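Local coordinates for protein D-alanyl-lipoteichoic acid synthetase (Streptococcus pneumoniae, PDB 3BMA) that probably takes part in attaching D-alanine to lipoteichoic acid during cell wall biogenesis, as a membrane-associated member of the DltD family with an SGNH-hydrolase-like fold, at residues K15-A20 against R72-G77; S30-A35 against M90-P95; R42-F47 against P366-P371; W52-G57 against D206-K211. The protein carries 1 engineered substitution. One frame throughout, in Å; residues are numbered along the deposited sequence.

Contact 1: K15-A20 against R72-G77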
loop_
_atom_site.group_PDB
_atom_site.type_symbol
_atom_site.label_atom_id
_atom_site.label_comp_id
_atom_site.label_asym_id
_atom_site.label_seq_id
_atom_site.Cartn_x
_atom_site.Cartn_y
_atom_site.Cartn_z
ATOM N N LYS C 15 29.156 8.953 26.224
ATOM C CA LYS C 15 30.497 8.553 26.637
ATOM C C LYS C 15 30.546 7.076 27.006
ATOM O O LYS C 15 31.526 6.392 26.702
ATOM C CB LYS C 15 30.989 9.416 27.802
ATOM C CG LYS C 15 31.392 10.823 27.391
ATOM C CD LYS C 15 32.062 11.572 28.530
ATOM C CE LYS C 15 32.775 12.816 28.013
ATOM N NZ LYS C 15 33.330 13.643 29.117
ATOM N N ARG C 16 29.481 6.593 27.644
ATOM C CA ARG C 16 29.375 5.184 28.033
ATOM C C ARG C 16 29.178 4.262 26.828
ATOM O O ARG C 16 29.715 3.154 26.799
ATOM C CB ARG C 16 28.253 4.991 29.056
ATOM C CG ARG C 16 28.506 5.729 30.354
ATOM C CD ARG C 16 27.405 5.523 31.367
ATOM N NE ARG C 16 27.202 6.749 32.135
ATOM C CZ ARG C 16 26.140 7.543 32.020
ATOM N NH1 ARG C 16 25.154 7.229 31.192
ATOM N NH2 ARG C 16 26.052 8.642 32.757
ATOM N N SER C 17 28.423 4.737 25.840
ATOM C CA SER C 17 28.191 4.004 24.593
ATOM C C SER C 17 29.455 3.922 23.744
ATOM O O SER C 17 29.707 2.908 23.093
ATOM C CB SER C 17 27.084 4.675 23.779
ATOM O OG SER C 17 25.892 4.774 24.532
ATOM N N ALA C 18 30.241 4.998 23.772
ATOM C CA ALA C 18 31.461 5.126 22.979
ATOM C C ALA C 18 32.521 4.091 23.319
ATOM O O ALA C 18 33.278 3.668 22.448
ATOM C CB ALA C 18 32.029 6.518 23.128
ATOM N N VAL C 19 32.562 3.685 24.586
ATOM C CA VAL C 19 33.586 2.764 25.080
ATOM C C VAL C 19 33.022 1.423 25.568
ATOM O O VAL C 19 33.764 0.600 26.110
ATOM C CB VAL C 19 34.438 3.415 26.201
ATOM C CG1 VAL C 19 35.112 4.679 25.696
ATOM C CG2 VAL C 19 33.585 3.723 27.419
ATOM N N ALA C 20 31.719 1.209 25.368
ATOM C CA ALA C 20 31.038 -0.014 25.823
ATOM C C ALA C 20 31.528 -1.274 25.118
ATOM O O ALA C 20 31.639 -2.332 25.744
ATOM C CB ALA C 20 29.529 0.113 25.662
ATOM N N ARG C 72 36.358 12.590 20.853
ATOM C CA ARG C 72 36.300 11.317 21.563
ATOM C C ARG C 72 36.107 10.202 20.540
ATOM O O ARG C 72 35.357 10.376 19.583
ATOM C CB ARG C 72 35.144 11.290 22.563
ATOM C CG ARG C 72 35.247 12.275 23.720
ATOM C CD ARG C 72 36.467 12.013 24.601
ATOM N NE ARG C 72 36.537 12.935 25.738
ATOM C CZ ARG C 72 37.023 14.174 25.690
ATOM N NH1 ARG C 72 37.495 14.676 24.553
ATOM N NH2 ARG C 72 37.040 14.919 26.786
ATOM N N PRO C 73 36.805 9.065 20.710
ATOM C CA PRO C 73 36.528 7.913 19.850
ATOM C C PRO C 73 35.184 7.260 20.175
ATOM O O PRO C 73 34.838 7.124 21.348
ATOM C CB PRO C 73 37.671 6.938 20.177
ATOM C CG PRO C 73 38.684 7.737 20.947
ATOM C CD PRO C 73 37.902 8.792 21.655
ATOM N N TYR C 74 34.422 6.908 19.139
ATOM C CA TYR C 74 33.295 5.990 19.289
ATOM C C TYR C 74 33.742 4.650 18.727
ATOM O O TYR C 74 33.850 4.482 17.514
ATOM C CB TYR C 74 32.026 6.480 18.572
ATOM C CG TYR C 74 30.771 5.764 19.055
ATOM C CD1 TYR C 74 29.915 6.364 19.974
ATOM C CD2 TYR C 74 30.457 4.474 18.613
ATOM C CE1 TYR C 74 28.777 5.704 20.435
ATOM C CE2 TYR C 74 29.324 3.804 19.071
ATOM C CZ TYR C 74 28.488 4.426 19.980
ATOM O OH TYR C 74 27.363 3.769 20.428
ATOM N N LEU C 75 33.993 3.701 19.619
ATOM C CA LEU C 75 34.580 2.424 19.236
ATOM C C LEU C 75 33.542 1.500 18.610
ATOM O O LEU C 75 32.616 1.033 19.278
ATOM C CB LEU C 75 35.276 1.769 20.434
ATOM C CG LEU C 75 36.218 2.665 21.256
ATOM C CD1 LEU C 75 36.546 2.015 22.590
ATOM C CD2 LEU C 75 37.488 3.031 20.492
ATOM N N LEU C 76 33.704 1.262 17.313
ATOM C CA LEU C 76 32.764 0.469 16.540
ATOM C C LEU C 76 33.384 -0.838 16.074
ATOM O O LEU C 76 34.007 -0.902 15.012
ATOM C CB LEU C 76 32.253 1.271 15.342
ATOM C CG LEU C 76 31.338 2.453 15.652
ATOM C CD1 LEU C 76 31.402 3.477 14.538
ATOM C CD2 LEU C 76 29.906 1.988 15.884
ATOM N N GLY C 77 33.207 -1.884 16.872
ATOM C CA GLY C 77 33.678 -3.205 16.497
ATOM C C GLY C 77 33.599 -4.252 17.585
ATOM O O GLY C 77 33.612 -3.935 18.776
HETATM O O HOH W 1 31.251 1.053 21.879
#
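Ala18, at the last turn of helix 11-18, meets strand 72-76 through both backbone and small side chain. In the backbone, Leu75 N donates to Ala18 O at 2.9 Å with a nearly straight N-H (164°), spending an edge N-H of the strand on the helix's C-terminal end. A water stands 2.7 Å from Ser17 O and 2.9 Å from Leu75 O, placed to donate to either. The apolar part is a CH-pi contact. With CG anti to the backbone N (chi1 -163°), the Tyr74 ring is brought against Ala18, whose CA sits 3.9 Å from the ring centroid, over one face. Alanine suits this place, since its CB fits 3.4 Å from Pro73 O. Next along the chain, Val19 CG1 touches Leu75 CD1 at 4.3 Å. The charged part lies at the more open end, where Lys15 NZ is 4.6 Å from Arg72 NH2. Both turn to Glu65, salt-bridged to Arg72 NE and more weakly paired at longer range with Lys15 NZ; Arg72 NH1 bonds Arg69 O. The Ala18 carbonyl at the helix end is thus met by a strand amide, with a water placed to serve its neighbour, in a largely buried setting.

Contact 2: S30-A35 against M90-P95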
loop_
_atom_site.group_PDB
_atom_site.type_symbol
_atom_site.label_atom_id
_atom_site.label_comp_id
_atom_site.label_asym_id
_atom_site.label_seq_id
_atom_site.Cartn_x
_atom_site.Cartn_y
_atom_site.Cartn_z
ATOM N N SER C 30 20.411 3.596 17.524
ATOM C CA SER C 30 20.237 4.646 18.532
ATOM C C SER C 30 21.504 5.214 19.165
ATOM O O SER C 30 21.752 6.410 19.049
ATOM C CB SER C 30 19.267 4.192 19.625
ATOM O OG SER C 30 18.965 5.259 20.509
ATOM N N GLN C 31 22.291 4.358 19.814
ATOM C CA GLN C 31 23.468 4.791 20.579
ATOM C C GLN C 31 24.549 5.449 19.721
ATOM O O GLN C 31 25.100 6.482 20.110
ATOM C CB GLN C 31 24.057 3.624 21.378
ATOM C CG GLN C 31 23.155 3.104 22.489
ATOM C CD GLN C 31 23.743 1.901 23.210
ATOM O OE1 GLN C 31 23.258 0.778 23.064
ATOM N NE2 GLN C 31 24.793 2.130 23.990
ATOM N N LYS C 32 24.837 4.870 18.556
ATOM C CA LYS C 32 25.854 5.428 17.665
ATOM C C LYS C 32 25.415 6.706 16.942
ATOM O O LYS C 32 26.231 7.588 16.717
ATOM C CB LYS C 32 26.420 4.378 16.696
ATOM C CG LYS C 32 25.469 3.838 15.637
ATOM C CD LYS C 32 26.056 2.592 14.993
ATOM C CE LYS C 32 25.194 2.094 13.858
ATOM N NZ LYS C 32 25.655 0.753 13.400
ATOM N N VAL C 33 24.133 6.823 16.611
ATOM C CA VAL C 33 23.629 8.030 15.946
ATOM C C VAL C 33 23.496 9.204 16.933
ATOM O O VAL C 33 23.722 10.355 16.555
ATOM C CB VAL C 33 22.316 7.751 15.142
ATOM C CG1 VAL C 33 21.661 9.042 14.647
ATOM C CG2 VAL C 33 22.615 6.838 13.948
ATOM N N ARG C 34 23.172 8.895 18.192
ATOM C CA ARG C 34 23.034 9.897 19.254
ATOM C C ARG C 34 24.355 10.624 19.514
ATOM O O ARG C 34 24.390 11.851 19.627
ATOM C CB ARG C 34 22.549 9.213 20.534
ATOM C CG ARG C 34 22.063 10.126 21.644
ATOM C CD ARG C 34 21.559 9.273 22.801
ATOM N NE ARG C 34 21.308 10.048 24.016
ATOM C CZ ARG C 34 20.106 10.460 24.412
ATOM N NH1 ARG C 34 19.985 11.153 25.537
ATOM N NH2 ARG C 34 19.022 10.182 23.692
ATOM N N ALA C 35 25.435 9.848 19.612
ATOM C CA ALA C 35 26.771 10.385 19.879
ATOM C C ALA C 35 27.378 11.095 18.669
ATOM O O ALA C 35 27.918 12.195 18.800
ATOM C CB ALA C 35 27.693 9.288 20.370
ATOM N N MET C 90 27.331 0.933 8.575
ATOM C CA MET C 90 27.423 2.307 8.049
ATOM C C MET C 90 26.092 2.799 7.486
ATOM O O MET C 90 25.770 3.974 7.622
ATOM C CB MET C 90 28.505 2.426 6.965
ATOM C CG MET C 90 29.951 2.412 7.465
ATOM S SD MET C 90 31.184 2.445 6.132
ATOM C CE MET C 90 32.515 1.579 6.942
ATOM N N GLN C 91 25.325 1.887 6.877
ATOM C CA GLN C 91 24.014 2.183 6.269
ATOM C C GLN C 91 22.997 2.796 7.240
ATOM O O GLN C 91 22.039 3.439 6.813
ATOM C CB GLN C 91 23.409 0.919 5.636
ATOM C CG GLN C 91 24.317 0.162 4.661
ATOM C CD GLN C 91 24.817 1.020 3.515
ATOM O OE1 GLN C 91 24.044 1.712 2.852
ATOM N NE2 GLN C 91 26.122 0.981 3.279
ATOM N N GLN C 92 23.220 2.590 8.537
ATOM C CA GLN C 92 22.398 3.161 9.602
ATOM C C GLN C 92 22.791 4.594 9.975
ATOM O O GLN C 92 22.044 5.279 10.676
ATOM C CB GLN C 92 22.510 2.304 10.861
ATOM C CG GLN C 92 21.970 0.896 10.755
ATOM C CD GLN C 92 22.280 0.104 11.999
ATOM O OE1 GLN C 92 23.407 -0.343 12.191
ATOM N NE2 GLN C 92 21.285 -0.070 12.858
ATOM N N MET C 93 23.965 5.033 9.529
ATOM C CA MET C 93 24.532 6.306 9.984
ATOM C C MET C 93 25.180 7.132 8.867
ATOM O O MET C 93 26.137 7.868 9.109
ATOM C CB MET C 93 25.523 6.074 11.141
ATOM C CG MET C 93 26.578 5.006 10.876
ATOM S SD MET C 93 27.785 4.886 12.210
ATOM C CE MET C 93 28.761 3.514 11.639
ATOM N N LEU C 94 24.633 7.019 7.656
ATOM C CA LEU C 94 25.103 7.772 6.483
ATOM C C LEU C 94 25.203 9.307 6.624
ATOM O O LEU C 94 26.221 9.873 6.220
ATOM C CB LEU C 94 24.306 7.384 5.223
ATOM C CG LEU C 94 24.943 6.453 4.182
ATOM C CD1 LEU C 94 25.892 5.435 4.791
ATOM C CD2 LEU C 94 23.879 5.761 3.350
ATOM N N PRO C 95 24.171 9.986 7.190
ATOM C CA PRO C 95 24.347 11.436 7.366
ATOM C C PRO C 95 25.365 11.810 8.452
ATOM O O PRO C 95 25.904 12.921 8.435
ATOM C CB PRO C 95 22.945 11.919 7.776
ATOM C CG PRO C 95 22.020 10.784 7.476
ATOM C CD PRO C 95 22.839 9.560 7.665
#
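Lys32 of helix 29-36 reaches across to Gln92, and this polar grip is the tight part of the contact. Its NZ donates to Gln92 OE1 at 2.8 Å, coming from above the carbonyl plane, 48° out of it, and the two side chains cross at about a right angle. CG of Lys32 stands between the backbone N and the carbonyl carbon (chi1 67°), and the extended chain beyond it carries the ammonium into the turn. There NZ also bonds the carbonyls of Phe26 and Gly89. Three oxygens thus hold a buried amine, which is why a long, flexible lysine suits the place. The amide that receives it is fixed in rotation as well, because Gln92 NE2 bonds Asp128 OD2 and Lys27 O; the nearby Asp128 may help offset the positive charge.

The looser part is apolar, at partly exposed Val33. Its CG2 is 3.7 Å from Gln92 O and 4.1 Å from Met93 CB, a shallow touch by one methyl branch. The sulfur of Met93 lies 4.0 Å from Lys32 CD, alongside the lysine's aliphatic chain. The receiving backbone is a type I beta turn from Met90 to Met93, closed by Met93 N to Met90 O, which leads out of helix 83-90 beside helix 29-36 in this SGNH-like alpha/beta fold.

Contact 3: R42-F47 against P366-P371; sequences RFVPFF and PFLSNP
Leu368, near the end of helix 355-369, points at Val44 and Phe46 of strand 43-47. Its CB is directed toward the strand, and with CG anti to the carbonyl carbon (chi1 -62°) the branch point carries both methyls inward. CD1 lies 3.8 Å from Phe46 CE1, approaching the ring obliquely, and it also borders Val44 CG1. CD2 meets that same Val44 CG1 at 4.0 Å, the two side chains reaching tip to tip. A branched leucine suits this place because its two methyls share Val44 CG1 while CD1 also reaches Phe46. Its backbone is held too: Arg42 NH1 donates to Leu368 O at 2.6 Å, with the oxygen at the guanidinium edge, near its plane. An arginine extended from CG to NE spans from just before the strand to the helix's last turn; Pro371, in the loop beyond the helix, places CG 3.6 Å from Arg42 NH1. Arg42 NH2 bonds Gln101 OE1, which helps fix the guanidinium's rotation. The helix end thus lies against one face of the parallel sheet, close to strand 43-47 and its neighbour 101-105, whose Gln101 also bonds Phe367 O; Phe43 packs on helix 29-36.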
loop_
_atom_site.group_PDB
_atom_site.type_symbol
_atom_site.label_atom_id
_atom_site.label_comp_id
_atom_site.label_asym_id
_atom_site.label_seq_id
_atom_site.Cartn_x
_atom_site.Cartn_y
_atom_site.Cartn_z
ATOM N N ARG C 42 32.509 16.288 19.838
ATOM C CA ARG C 42 32.857 15.556 18.628
ATOM C C ARG C 42 33.184 14.099 18.934
ATOM O O ARG C 42 34.136 13.800 19.653
ATOM C CB ARG C 42 34.026 16.232 17.915
ATOM C CG ARG C 42 34.443 15.561 16.627
ATOM C CD ARG C 42 35.719 16.173 16.113
ATOM N NE ARG C 42 36.200 15.504 14.909
ATOM C CZ ARG C 42 37.436 15.620 14.436
ATOM N NH1 ARG C 42 38.325 16.378 15.068
ATOM N NH2 ARG C 42 37.786 14.974 13.332
ATOM N N PHE C 43 32.367 13.201 18.395
ATOM C CA PHE C 43 32.640 11.778 18.458
ATOM C C PHE C 43 33.111 11.305 17.087
ATOM O O PHE C 43 32.559 11.706 16.059
ATOM C CB PHE C 43 31.413 10.993 18.937
ATOM C CG PHE C 43 31.212 11.032 20.431
ATOM C CD1 PHE C 43 31.804 10.076 21.252
ATOM C CD2 PHE C 43 30.424 12.021 21.020
ATOM C CE1 PHE C 43 31.623 10.114 22.644
ATOM C CE2 PHE C 43 30.234 12.061 22.408
ATOM C CZ PHE C 43 30.834 11.111 23.219
ATOM N N VAL C 44 34.150 10.475 17.084
ATOM C CA VAL C 44 34.785 10.004 15.857
ATOM C C VAL C 44 34.623 8.490 15.758
ATOM O O VAL C 44 34.986 7.770 16.692
ATOM C CB VAL C 44 36.297 10.375 15.816
ATOM C CG1 VAL C 44 36.945 9.919 14.506
ATOM C CG2 VAL C 44 36.487 11.864 15.990
ATOM N N PRO C 45 34.064 8.003 14.632
ATOM C CA PRO C 45 33.930 6.568 14.408
ATOM C C PRO C 45 35.286 5.871 14.349
ATOM O O PRO C 45 36.116 6.188 13.490
ATOM C CB PRO C 45 33.230 6.493 13.042
ATOM C CG PRO C 45 32.564 7.800 12.878
ATOM C CD PRO C 45 33.502 8.775 13.508
ATOM N N PHE C 46 35.503 4.947 15.281
ATOM C CA PHE C 46 36.690 4.099 15.290
ATOM C C PHE C 46 36.294 2.677 14.899
ATOM O O PHE C 46 35.926 1.870 15.755
ATOM C CB PHE C 46 37.349 4.108 16.672
ATOM C CG PHE C 46 38.352 5.224 16.883
ATOM C CD1 PHE C 46 38.048 6.545 16.551
ATOM C CD2 PHE C 46 39.591 4.949 17.453
ATOM C CE1 PHE C 46 38.972 7.568 16.766
ATOM C CE2 PHE C 46 40.521 5.966 17.676
ATOM C CZ PHE C 46 40.211 7.277 17.332
ATOM N N PHE C 47 36.365 2.380 13.604
ATOM C CA PHE C 47 36.032 1.056 13.089
ATOM C C PHE C 47 37.178 0.064 13.259
ATOM O O PHE C 47 38.324 0.370 12.934
ATOM C CB PHE C 47 35.700 1.117 11.599
ATOM C CG PHE C 47 34.632 2.103 11.234
ATOM C CD1 PHE C 47 33.291 1.804 11.432
ATOM C CD2 PHE C 47 34.963 3.310 10.640
ATOM C CE1 PHE C 47 32.295 2.699 11.072
ATOM C CE2 PHE C 47 33.971 4.218 10.276
ATOM C CZ PHE C 47 32.634 3.913 10.498
ATOM N N PRO C 366 47.310 13.724 15.551
ATOM C CA PRO C 366 47.507 14.922 14.719
ATOM C C PRO C 366 46.572 15.005 13.510
ATOM O O PRO C 366 46.226 16.108 13.081
ATOM C CB PRO C 366 48.954 14.777 14.232
ATOM C CG PRO C 366 49.593 13.875 15.205
ATOM C CD PRO C 366 48.532 12.896 15.555
ATOM N N PHE C 367 46.180 13.848 12.976
ATOM C CA PHE C 367 45.234 13.761 11.861
ATOM C C PHE C 367 43.827 14.214 12.266
ATOM O O PHE C 367 43.194 14.999 11.557
ATOM C CB PHE C 367 45.210 12.330 11.306
ATOM C CG PHE C 367 44.158 12.092 10.254
ATOM C CD1 PHE C 367 44.309 12.598 8.970
ATOM C CD2 PHE C 367 43.026 11.335 10.544
ATOM C CE1 PHE C 367 43.341 12.367 7.994
ATOM C CE2 PHE C 367 42.055 11.105 9.578
ATOM C CZ PHE C 367 42.213 11.618 8.301
ATOM N N LEU C 368 43.352 13.722 13.408
ATOM C CA LEU C 368 42.008 14.042 13.888
ATOM C C LEU C 368 41.913 15.413 14.560
ATOM O O LEU C 368 40.857 16.047 14.518
ATOM C CB LEU C 368 41.488 12.955 14.835
ATOM C CG LEU C 368 41.287 11.518 14.331
ATOM C CD1 LEU C 368 40.768 10.652 15.461
ATOM C CD2 LEU C 368 40.345 11.443 13.141
ATOM N N SER C 369 43.007 15.865 15.179
ATOM C CA SER C 369 43.054 17.189 15.827
ATOM C C SER C 369 43.028 18.334 14.821
ATOM O O SER C 369 42.600 19.444 15.148
ATOM C CB SER C 369 44.289 17.329 16.716
ATOM O OG SER C 369 44.333 16.300 17.687
ATOM N N ASN C 370 43.495 18.055 13.605
ATOM C CA ASN C 370 43.486 19.018 12.511
ATOM C C ASN C 370 42.658 18.486 11.345
ATOM O O ASN C 370 43.220 17.963 10.383
ATOM C CB ASN C 370 44.915 19.309 12.048
ATOM C CG ASN C 370 45.801 19.810 13.169
ATOM O OD1 ASN C 370 45.774 20.992 13.517
ATOM N ND2 ASN C 370 46.609 18.913 13.730
ATOM N N PRO C 371 41.319 18.626 11.423
ATOM C CA PRO C 371 40.423 18.009 10.447
ATOM C C PRO C 371 40.518 18.661 9.073
ATOM O O PRO C 371 40.371 19.877 8.946
ATOM C CB PRO C 371 39.024 18.236 11.051
ATOM C CG PRO C 371 39.258 18.673 12.458
ATOM C CD PRO C 371 40.563 19.390 12.428
#

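Contact 4: W52-G57 against D206-K211; sequences WLRFDG and DKHVAK
Phe55 belongs to the loop that leaves the parallel sheet of the SGNH-hydrolase-like fold after strand 43-47, and it packs on His208 of helix 202-210. Loops at this end of such a sheet commonly shape the active-site region in the clan, though this contact itself is structural packing. Phe55 CG is anti to the carbonyl carbon (chi1 -71°), which turns the ring to His208. His208 CB sits over the centre of the Phe55 ring, 3.5 Å from its centroid and 9° off the normal, a CH-pi contact. The imidazole then runs off toward the rim. Its plane is within 14° of parallel to the phenyl, but with centroids 4.5 Å apart the rings are slid apart and barely overlap; Phe55 CD1 approaches His208 CG at 3.5 Å. A flat, apolar phenylalanine suits a place where it must cover a CH2 group and an imidazole together, and it also stacks with His59 and touches Leu75. His208 ND1 is hydrogen-bonded to Asn204 OD1, which helps fix the ring's turn. His208 NE2 meets Arg54 NH1 at 3.5 Å, a weak and doubtful bond, since this exposed, bent arginine has two conformers. Phe55 CD2 lies 3.3 Å from the His208 backbone O, and Phe55 CE2 touches Val209 CG2 at 4.2 Å.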
loop_
_atom_site.group_PDB
_atom_site.type_symbol
_atom_site.label_atom_id
_atom_site.label_comp_id
_atom_site.label_asym_id
_atom_site.label_seq_id
_atom_site.Cartn_x
_atom_site.Cartn_y
_atom_site.Cartn_z
ATOM N N TRP C 52 39.645 -2.639 19.868
ATOM C CA TRP C 52 39.289 -1.687 20.927
ATOM C C TRP C 52 38.843 -2.352 22.224
ATOM O O TRP C 52 38.535 -1.662 23.194
ATOM C CB TRP C 52 38.187 -0.722 20.459
ATOM C CG TRP C 52 38.184 -0.407 18.992
ATOM C CD1 TRP C 52 37.219 -0.746 18.088
ATOM C CD2 TRP C 52 39.187 0.310 18.259
ATOM N NE1 TRP C 52 37.555 -0.287 16.836
ATOM C CE2 TRP C 52 38.761 0.360 16.911
ATOM C CE3 TRP C 52 40.407 0.908 18.607
ATOM C CZ2 TRP C 52 39.510 0.990 15.911
ATOM C CZ3 TRP C 52 41.152 1.532 17.612
ATOM C CH2 TRP C 52 40.698 1.570 16.280
ATOM N N LEU C 53 38.808 -3.683 22.236
ATOM C CA LEU C 53 38.273 -4.440 23.371
ATOM C C LEU C 53 39.132 -4.422 24.635
ATOM O O LEU C 53 38.600 -4.285 25.741
ATOM C CB LEU C 53 37.965 -5.884 22.966
ATOM C CG LEU C 53 36.554 -6.154 22.445
ATOM C CD1 LEU C 53 36.484 -7.542 21.843
ATOM C CD2 LEU C 53 35.526 -5.998 23.562
ATOM N N ARG C 54 40.446 -4.574 24.475
ATOM C CA ARG C 54 41.362 -4.547 25.614
ATOM C C ARG C 54 41.955 -3.159 25.829
ATOM O O ARG C 54 42.591 -2.590 24.933
ATOM C CB ARG C 54 42.466 -5.606 25.476
ATOM C CG ARG C 54 42.025 -7.047 25.761
ATOM C CD ARG C 54 41.940 -7.368 27.261
ATOM N NE ARG C 54 40.589 -7.191 27.799
ATOM C CZ ARG C 54 40.218 -6.222 28.633
ATOM N NH1 ARG C 54 38.960 -6.161 29.051
ATOM N NH2 ARG C 54 41.092 -5.314 29.056
ATOM N N PHE C 55 41.735 -2.626 27.027
ATOM C CA PHE C 55 42.128 -1.271 27.380
ATOM C C PHE C 55 43.395 -1.252 28.225
ATOM O O PHE C 55 43.626 -2.149 29.040
ATOM C CB PHE C 55 41.003 -0.595 28.169
ATOM C CG PHE C 55 39.783 -0.252 27.348
ATOM C CD1 PHE C 55 38.890 -1.243 26.938
ATOM C CD2 PHE C 55 39.505 1.072 27.019
ATOM C CE1 PHE C 55 37.754 -0.923 26.204
ATOM C CE2 PHE C 55 38.369 1.401 26.281
ATOM C CZ PHE C 55 37.495 0.400 25.868
ATOM N N ASP C 56 44.213 -0.224 28.010
ATOM C CA ASP C 56 45.340 0.091 28.893
ATOM C C ASP C 56 45.474 1.608 29.053
ATOM O O ASP C 56 44.566 2.353 28.680
ATOM C CB ASP C 56 46.652 -0.574 28.426
ATOM C CG ASP C 56 47.019 -0.237 26.986
ATOM O OD1 ASP C 56 47.017 -1.159 26.145
ATOM O OD2 ASP C 56 47.326 0.937 26.690
ATOM N N GLY C 57 46.601 2.058 29.599
ATOM C CA GLY C 57 46.836 3.481 29.855
ATOM C C GLY C 57 47.057 4.320 28.612
ATOM O O GLY C 57 46.873 5.538 28.637
ATOM N N ASP C 206 33.955 2.416 33.964
ATOM C CA ASP C 206 34.926 2.512 35.049
ATOM C C ASP C 206 36.104 1.559 34.886
ATOM O O ASP C 206 37.252 1.982 34.990
ATOM C CB ASP C 206 34.253 2.320 36.409
ATOM C CG ASP C 206 33.708 3.618 36.979
ATOM O OD1 ASP C 206 33.891 3.851 38.193
ATOM O OD2 ASP C 206 33.106 4.408 36.215
ATOM N N LYS C 207 35.811 0.290 34.600
ATOM C CA LYS C 207 36.839 -0.745 34.438
ATOM C C LYS C 207 37.733 -0.559 33.205
ATOM O O LYS C 207 38.850 -1.081 33.162
ATOM C CB LYS C 207 36.202 -2.138 34.411
ATOM C CG LYS C 207 35.806 -2.671 35.780
ATOM C CD LYS C 207 35.297 -4.102 35.689
ATOM C CE LYS C 207 34.896 -4.634 37.057
ATOM N NZ LYS C 207 34.380 -6.029 36.981
ATOM N N HIS C 208 37.247 0.189 32.217
ATOM C CA HIS C 208 37.978 0.381 30.967
ATOM C C HIS C 208 38.593 1.772 30.788
ATOM O O HIS C 208 39.690 1.893 30.242
ATOM C CB HIS C 208 37.090 0.037 29.769
ATOM C CG HIS C 208 36.753 -1.420 29.661
ATOM N ND1 HIS C 208 35.517 -1.868 29.250
ATOM C CD2 HIS C 208 37.492 -2.528 29.907
ATOM C CE1 HIS C 208 35.509 -3.190 29.246
ATOM N NE2 HIS C 208 36.695 -3.615 29.643
ATOM N N VAL C 209 37.895 2.812 31.240
ATOM C CA VAL C 209 38.354 4.192 31.039
ATOM C C VAL C 209 38.774 4.891 32.338
ATOM O O VAL C 209 39.906 5.370 32.439
ATOM C CB VAL C 209 37.318 5.048 30.250
ATOM C CG1 VAL C 209 37.718 6.523 30.212
ATOM C CG2 VAL C 209 37.170 4.524 28.838
ATOM N N ALA C 210 37.874 4.927 33.322
ATOM C CA ALA C 210 38.071 5.710 34.554
ATOM C C ALA C 210 39.215 5.238 35.459
ATOM O O ALA C 210 39.796 6.045 36.193
ATOM C CB ALA C 210 36.768 5.805 35.345
ATOM N N LYS C 211 39.536 3.946 35.405
ATOM C CA LYS C 211 40.609 3.380 36.227
ATOM C C LYS C 211 42.014 3.717 35.719
ATOM O O LYS C 211 42.962 3.782 36.506
ATOM C CB LYS C 211 40.448 1.859 36.390
ATOM C CG LYS C 211 39.320 1.400 37.340
ATOM C CD LYS C 211 39.658 1.526 38.833
ATOM C CE LYS C 211 39.006 2.748 39.485
ATOM N NZ LYS C 211 37.515 2.701 39.464
#

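Contacts 1 and 2 are buried, contact 3 is buried but for Arg42 and Pro371 at its edge, and contact 4 is only partly buried. Contacts 1 and 3 share the sheet: strands 72-76 and 43-47 are parallel neighbours, joined by Tyr74 N to Val44 O and Val44 N to Arg72 O. Contact 2 lies beside contact 1, where Ser17 OG meets Gln31 NE2. Contact 4 continues contact 1 outward, Val19 touching Val209, and Leu75 touching Phe55. Chemistry follows place: a strand amide with a water in contact 1, a buried ammonium in contact 2, methyl packing edged by a guanidinium in contact 3, and aromatic packing in contact 4.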